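Local coordinates for period circadian protein homolog 2 (Mus musculus, PDB 3GDI) that probably takes part in the mammalian circadian clock as a transcription regulator whose tandem PAS domains mediate protein-protein interactions, at residues A[153-158]-A[163-168]; A[234-237]-A[241-244]. All blocks are in the same frame, centred on the assembly; numbering follows the deposited sequence.

Overall arrangement
From the N terminus the chain first builds one five-stranded antiparallel PAS sheet, ending with strand 142-150, and then crosses to a second. Interaction 1 (153-158 with 163-168) lies in this crossing and closes a short loop just as strand 166-171 opens the second sheet. Further on, after helices 184-188 to 209-221, interaction 2 (234-237 with 241-244) closes the hairpin of strands 227-235 and 241-252. The two loops follow in series, neither nested nor crossed. Strand 259-268 runs between strands 166-171 and 241-252, yet the contacts meet through side chains: Y155 OH lies 3.7 Å from I242 CD1, and F167 reaches L244, tying the connection between sheets to the second PAS sheet.

Interaction 1 of 2, residues A[153-158]-A[163-168]; sequences SGYEAP and EKRIFT
R165, just ahead of strand 166-171, reaches Y155 in the connection that joins the two PAS sheets of the chain. Its CB points at segment 153-158, and CG stands anti to the carbonyl carbon (chi1 -46°). Bends at chi2 and chi3 then turn the chain, which lays one guanidinium face against CD2 and CE2 of the tyrosine. NE comes within 3.9 Å of Y155 CE2. CZ follows at 3.7 Å from CE2, which lies over the centre of the guanidinium plane. NH1 makes the nearest approach, 3.5 Å from Y155 CD2, while NH2 lies at the ring's edge and in its plane. The two planes are 74° apart, so this is no parallel stack. Arginine suits the place because its long, flat end can cover an aromatic CH edge and still be partly exposed. Tyrosine suits the buried side: its ring packs on V268 and P272, and its hydroxyl is satisfied by a hydrogen bond to L187 O. G154 O lies 4.1 Å from R165 NH1, with no hydrogen bond between them. S153 to E156 form a type I turn, within which S153 OG makes an ST turn by accepting from Y155 N at 3.3 Å.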
loop_
_atom_site.group_PDB
_atom_site.type_symbol
_atom_site.label_atom_id
_atom_site.label_comp_id
_atom_site.label_asym_id
_atom_site.label_seq_id
_atom_site.Cartn_x
_atom_site.Cartn_y
_atom_site.Cartn_z
ATOM N N SER A 153 2.189 23.725 -8.781
ATOM C CA SER A 153 2.245 23.044 -10.056
ATOM C C SER A 153 3.609 23.299 -10.678
ATOM O O SER A 153 4.016 24.448 -10.833
ATOM C CB SER A 153 1.161 23.584 -10.973
ATOM O OG SER A 153 1.397 23.168 -12.299
ATOM N N GLY A 154 4.319 22.233 -11.032
ATOM C CA GLY A 154 5.633 22.397 -11.631
ATOM C C GLY A 154 5.622 23.035 -13.011
ATOM O O GLY A 154 6.675 23.205 -13.624
ATOM N N TYR A 155 4.441 23.390 -13.507
ATOM C CA TYR A 155 4.324 24.009 -14.822
ATOM C C TYR A 155 4.077 25.515 -14.727
ATOM O O TYR A 155 3.700 26.153 -15.710
ATOM C CB TYR A 155 3.195 23.354 -15.627
ATOM C CG TYR A 155 3.315 21.855 -15.728
ATOM C CD1 TYR A 155 2.479 21.014 -14.989
ATOM C CD2 TYR A 155 4.289 21.270 -16.533
ATOM C CE1 TYR A 155 2.615 19.628 -15.055
ATOM C CE2 TYR A 155 4.434 19.884 -16.602
ATOM C CZ TYR A 155 3.596 19.074 -15.862
ATOM O OH TYR A 155 3.745 17.713 -15.932
ATOM N N GLU A 156 4.283 26.083 -13.542
ATOM C CA GLU A 156 4.084 27.515 -13.358
ATOM C C GLU A 156 5.127 28.113 -12.408
ATOM O O GLU A 156 5.473 27.516 -11.388
ATOM C CB GLU A 156 2.666 27.790 -12.847
ATOM C CG GLU A 156 2.406 27.362 -11.418
ATOM C CD GLU A 156 0.952 27.520 -11.021
ATOM O OE1 GLU A 156 0.648 27.403 -9.813
ATOM O OE2 GLU A 156 0.108 27.752 -11.914
ATOM N N ALA A 157 5.629 29.290 -12.766
ATOM C CA ALA A 157 6.636 29.998 -11.979
ATOM C C ALA A 157 6.518 29.716 -10.487
ATOM O O ALA A 157 5.489 30.009 -9.880
ATOM C CB ALA A 157 6.520 31.498 -12.226
ATOM N N PRO A 158 7.568 29.141 -9.876
ATOM C CA PRO A 158 8.843 28.731 -10.487
ATOM C C PRO A 158 8.690 27.411 -11.246
ATOM O O PRO A 158 8.488 26.356 -10.635
ATOM C CB PRO A 158 9.778 28.578 -9.282
ATOM C CG PRO A 158 9.125 29.415 -8.202
ATOM C CD PRO A 158 7.671 29.109 -8.408
ATOM N N GLU A 163 14.301 19.280 -17.863
ATOM C CA GLU A 163 15.235 18.162 -17.738
ATOM C C GLU A 163 15.114 17.489 -16.379
ATOM O O GLU A 163 15.745 16.459 -16.128
ATOM C CB GLU A 163 16.681 18.636 -17.930
ATOM C CG GLU A 163 16.866 19.689 -19.004
ATOM C CD GLU A 163 16.351 21.051 -18.569
ATOM O OE1 GLU A 163 16.871 21.585 -17.566
ATOM O OE2 GLU A 163 15.425 21.580 -19.225
ATOM N N LYS A 164 14.310 18.075 -15.501
ATOM C CA LYS A 164 14.134 17.523 -14.171
ATOM C C LYS A 164 12.681 17.212 -13.832
ATOM O O LYS A 164 12.348 16.982 -12.677
ATOM C CB LYS A 164 14.721 18.480 -13.140
ATOM C CG LYS A 164 16.196 18.796 -13.377
ATOM C CD LYS A 164 16.784 19.596 -12.214
ATOM C CE LYS A 164 18.255 19.930 -12.431
ATOM N NZ LYS A 164 18.860 20.542 -11.207
ATOM N N ARG A 165 11.819 17.211 -14.843
ATOM C CA ARG A 165 10.408 16.901 -14.642
ATOM C C ARG A 165 10.325 15.397 -14.761
ATOM O O ARG A 165 9.825 14.861 -15.737
ATOM C CB ARG A 165 9.557 17.587 -15.716
ATOM C CG ARG A 165 9.965 19.030 -15.892
ATOM C CD ARG A 165 8.815 19.975 -16.104
ATOM N NE ARG A 165 8.279 19.907 -17.456
ATOM C CZ ARG A 165 7.666 20.921 -18.060
ATOM N NH1 ARG A 165 7.519 22.086 -17.436
ATOM N NH2 ARG A 165 7.184 20.764 -19.284
ATOM N N ILE A 166 10.850 14.731 -13.743
ATOM C CA ILE A 166 10.909 13.281 -13.682
ATOM C C ILE A 166 10.190 12.723 -12.466
ATOM O O ILE A 166 10.406 13.164 -11.338
ATOM C CB ILE A 166 12.392 12.815 -13.615
ATOM C CG1 ILE A 166 13.142 13.327 -14.842
ATOM C CG2 ILE A 166 12.483 11.280 -13.500
ATOM C CD1 ILE A 166 14.617 12.989 -14.826
ATOM N N PHE A 167 9.330 11.747 -12.699
ATOM C CA PHE A 167 8.633 11.091 -11.599
ATOM C C PHE A 167 8.530 9.595 -11.917
ATOM O O PHE A 167 8.656 9.189 -13.075
ATOM C CB PHE A 167 7.243 11.697 -11.380
ATOM C CG PHE A 167 6.272 11.384 -12.458
ATOM C CD1 PHE A 167 6.256 12.126 -13.630
ATOM C CD2 PHE A 167 5.354 10.361 -12.296
ATOM C CE1 PHE A 167 5.329 11.857 -14.638
ATOM C CE2 PHE A 167 4.420 10.073 -13.287
ATOM C CZ PHE A 167 4.404 10.824 -14.466
ATOM N N THR A 168 8.326 8.774 -10.894
ATOM C CA THR A 168 8.214 7.340 -11.120
ATOM C C THR A 168 6.894 6.768 -10.618
ATOM O O THR A 168 6.243 7.336 -9.752
ATOM C CB THR A 168 9.352 6.559 -10.438
ATOM O OG1 THR A 168 9.115 6.517 -9.028
ATOM C CG2 THR A 168 10.698 7.234 -10.690
#

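Interaction 2 of 2, residues A[234-237]-A[241-244]; sequences FRTR and YITL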
loop_
_atom_site.group_PDB
_atom_site.type_symbol
_atom_site.label_atom_id
_atom_site.label_comp_id
_atom_site.label_asym_id
_atom_site.label_seq_id
_atom_site.Cartn_x
_atom_site.Cartn_y
_atom_site.Cartn_z
ATOM N N PHE A 234 -0.357 10.677 -20.560
ATOM C CA PHE A 234 -0.879 10.388 -19.228
ATOM C C PHE A 234 -1.812 11.525 -18.785
ATOM O O PHE A 234 -1.442 12.703 -18.873
ATOM C CB PHE A 234 0.302 10.289 -18.267
ATOM C CG PHE A 234 -0.022 9.637 -16.959
ATOM C CD1 PHE A 234 0.319 8.298 -16.735
ATOM C CD2 PHE A 234 -0.645 10.354 -15.942
ATOM C CE1 PHE A 234 0.045 7.680 -15.511
ATOM C CE2 PHE A 234 -0.925 9.746 -14.717
ATOM C CZ PHE A 234 -0.578 8.406 -14.501
ATOM N N ARG A 235 -3.007 11.184 -18.306
ATOM C CA ARG A 235 -3.959 12.197 -17.873
ATOM C C ARG A 235 -3.649 12.796 -16.505
ATOM O O ARG A 235 -3.311 12.083 -15.559
ATOM C CB ARG A 235 -5.372 11.625 -17.862
ATOM C CG ARG A 235 -6.443 12.644 -17.479
ATOM C CD ARG A 235 -7.820 12.217 -17.979
ATOM N NE ARG A 235 -8.121 10.839 -17.609
ATOM C CZ ARG A 235 -8.323 10.429 -16.363
ATOM N NH1 ARG A 235 -8.583 9.152 -16.115
ATOM N NH2 ARG A 235 -8.281 11.302 -15.364
ATOM N N THR A 236 -3.769 14.113 -16.398
ATOM C CA THR A 236 -3.503 14.770 -15.131
ATOM C C THR A 236 -4.815 15.059 -14.408
ATOM O O THR A 236 -5.901 14.763 -14.917
ATOM C CB THR A 236 -2.726 16.091 -15.322
ATOM O OG1 THR A 236 -3.602 17.098 -15.839
ATOM C CG2 THR A 236 -1.570 15.891 -16.293
ATOM N N ARG A 237 -4.696 15.647 -13.222
ATOM C CA ARG A 237 -5.837 15.972 -12.378
ATOM C C ARG A 237 -6.837 16.897 -13.065
ATOM O O ARG A 237 -8.034 16.770 -12.852
ATOM C CB ARG A 237 -5.334 16.617 -11.079
ATOM C CG ARG A 237 -6.390 16.881 -10.009
ATOM C CD ARG A 237 -6.967 15.585 -9.476
ATOM N NE ARG A 237 -7.505 15.712 -8.121
ATOM C CZ ARG A 237 -8.454 16.575 -7.754
ATOM N NH1 ARG A 237 -8.988 17.410 -8.638
ATOM N NH2 ARG A 237 -8.877 16.594 -6.494
ATOM N N TYR A 241 -3.797 16.067 -20.714
ATOM C CA TYR A 241 -2.752 15.065 -20.883
ATOM C C TYR A 241 -1.359 15.666 -21.026
ATOM O O TYR A 241 -1.200 16.722 -21.623
ATOM C CB TYR A 241 -3.023 14.245 -22.136
ATOM C CG TYR A 241 -4.156 13.273 -22.007
ATOM C CD1 TYR A 241 -3.978 12.051 -21.358
ATOM C CD2 TYR A 241 -5.418 13.580 -22.512
ATOM C CE1 TYR A 241 -5.033 11.159 -21.212
ATOM C CE2 TYR A 241 -6.481 12.690 -22.368
ATOM C CZ TYR A 241 -6.279 11.486 -21.719
ATOM O OH TYR A 241 -7.324 10.603 -21.585
ATOM N N ILE A 242 -0.359 14.992 -20.469
ATOM C CA ILE A 242 1.021 15.426 -20.618
ATOM C C ILE A 242 1.697 14.290 -21.385
ATOM O O ILE A 242 1.303 13.129 -21.257
ATOM C CB ILE A 242 1.737 15.641 -19.257
ATOM C CG1 ILE A 242 1.654 14.375 -18.398
ATOM C CG2 ILE A 242 1.142 16.854 -18.548
ATOM C CD1 ILE A 242 2.459 14.455 -17.097
ATOM N N THR A 243 2.684 14.621 -22.207
ATOM C CA THR A 243 3.372 13.613 -22.995
ATOM C C THR A 243 4.614 13.145 -22.280
ATOM O O THR A 243 5.489 13.938 -21.940
ATOM C CB THR A 243 3.742 14.162 -24.378
ATOM O OG1 THR A 243 2.536 14.454 -25.091
ATOM C CG2 THR A 243 4.567 13.164 -25.167
ATOM N N LEU A 244 4.687 11.839 -22.067
ATOM C CA LEU A 244 5.808 11.240 -21.367
ATOM C C LEU A 244 6.789 10.459 -22.234
ATOM O O LEU A 244 6.431 9.913 -23.278
ATOM C CB LEU A 244 5.275 10.303 -20.283
ATOM C CG LEU A 244 4.592 10.875 -19.037
ATOM C CD1 LEU A 244 3.718 12.045 -19.393
ATOM C CD2 LEU A 244 3.780 9.774 -18.378
HETATM O O HOH W 1 -8.272 8.726 -20.056
#
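An antiparallel beta hairpin joins strands 227-235 and 241-252, and its last paired rungs are F234 with I242 and R235 with Y241. F234 and I242 form a hydrogen-bonded pair: F234 N donates to I242 O at 3.0 Å, and I242 N returns a bond of the same length to F234 O. The same F234 O also receives a CA-H contact from Y241 CA at 3.4 Å. In the PAS sheet, strand 227-235 is the outermost of the five within this chain. F234 and I242 share the sheet face that meets L188 of helix 184-188, where F234 CB packs 3.5 Å from L244 CD2. Apolar branches suit this buried side; just past the end of strand 227-235, T236 CG2 lies against I242 CG2, while T236 OG1 bonds to E240 O in the turn. On the other face R235 and Y241 make a non-hydrogen-bonded pair. Y241 has CG anti to its carbonyl carbon (chi1 -73°), which swings the ring across the neighbouring strand, and CE1 comes to 3.4 Å from R235 CB. A water lies 2.6 Å from Y241 OH and accepts from R235 NE at 3.2 Å, in the guanidinium plane. In place of Y241, an alanine here would probably uncover the R235 methylenes and leave that water without its phenol partner. R235 NH2 forms a salt bridge with E286 and NH1 bonds to V202 O.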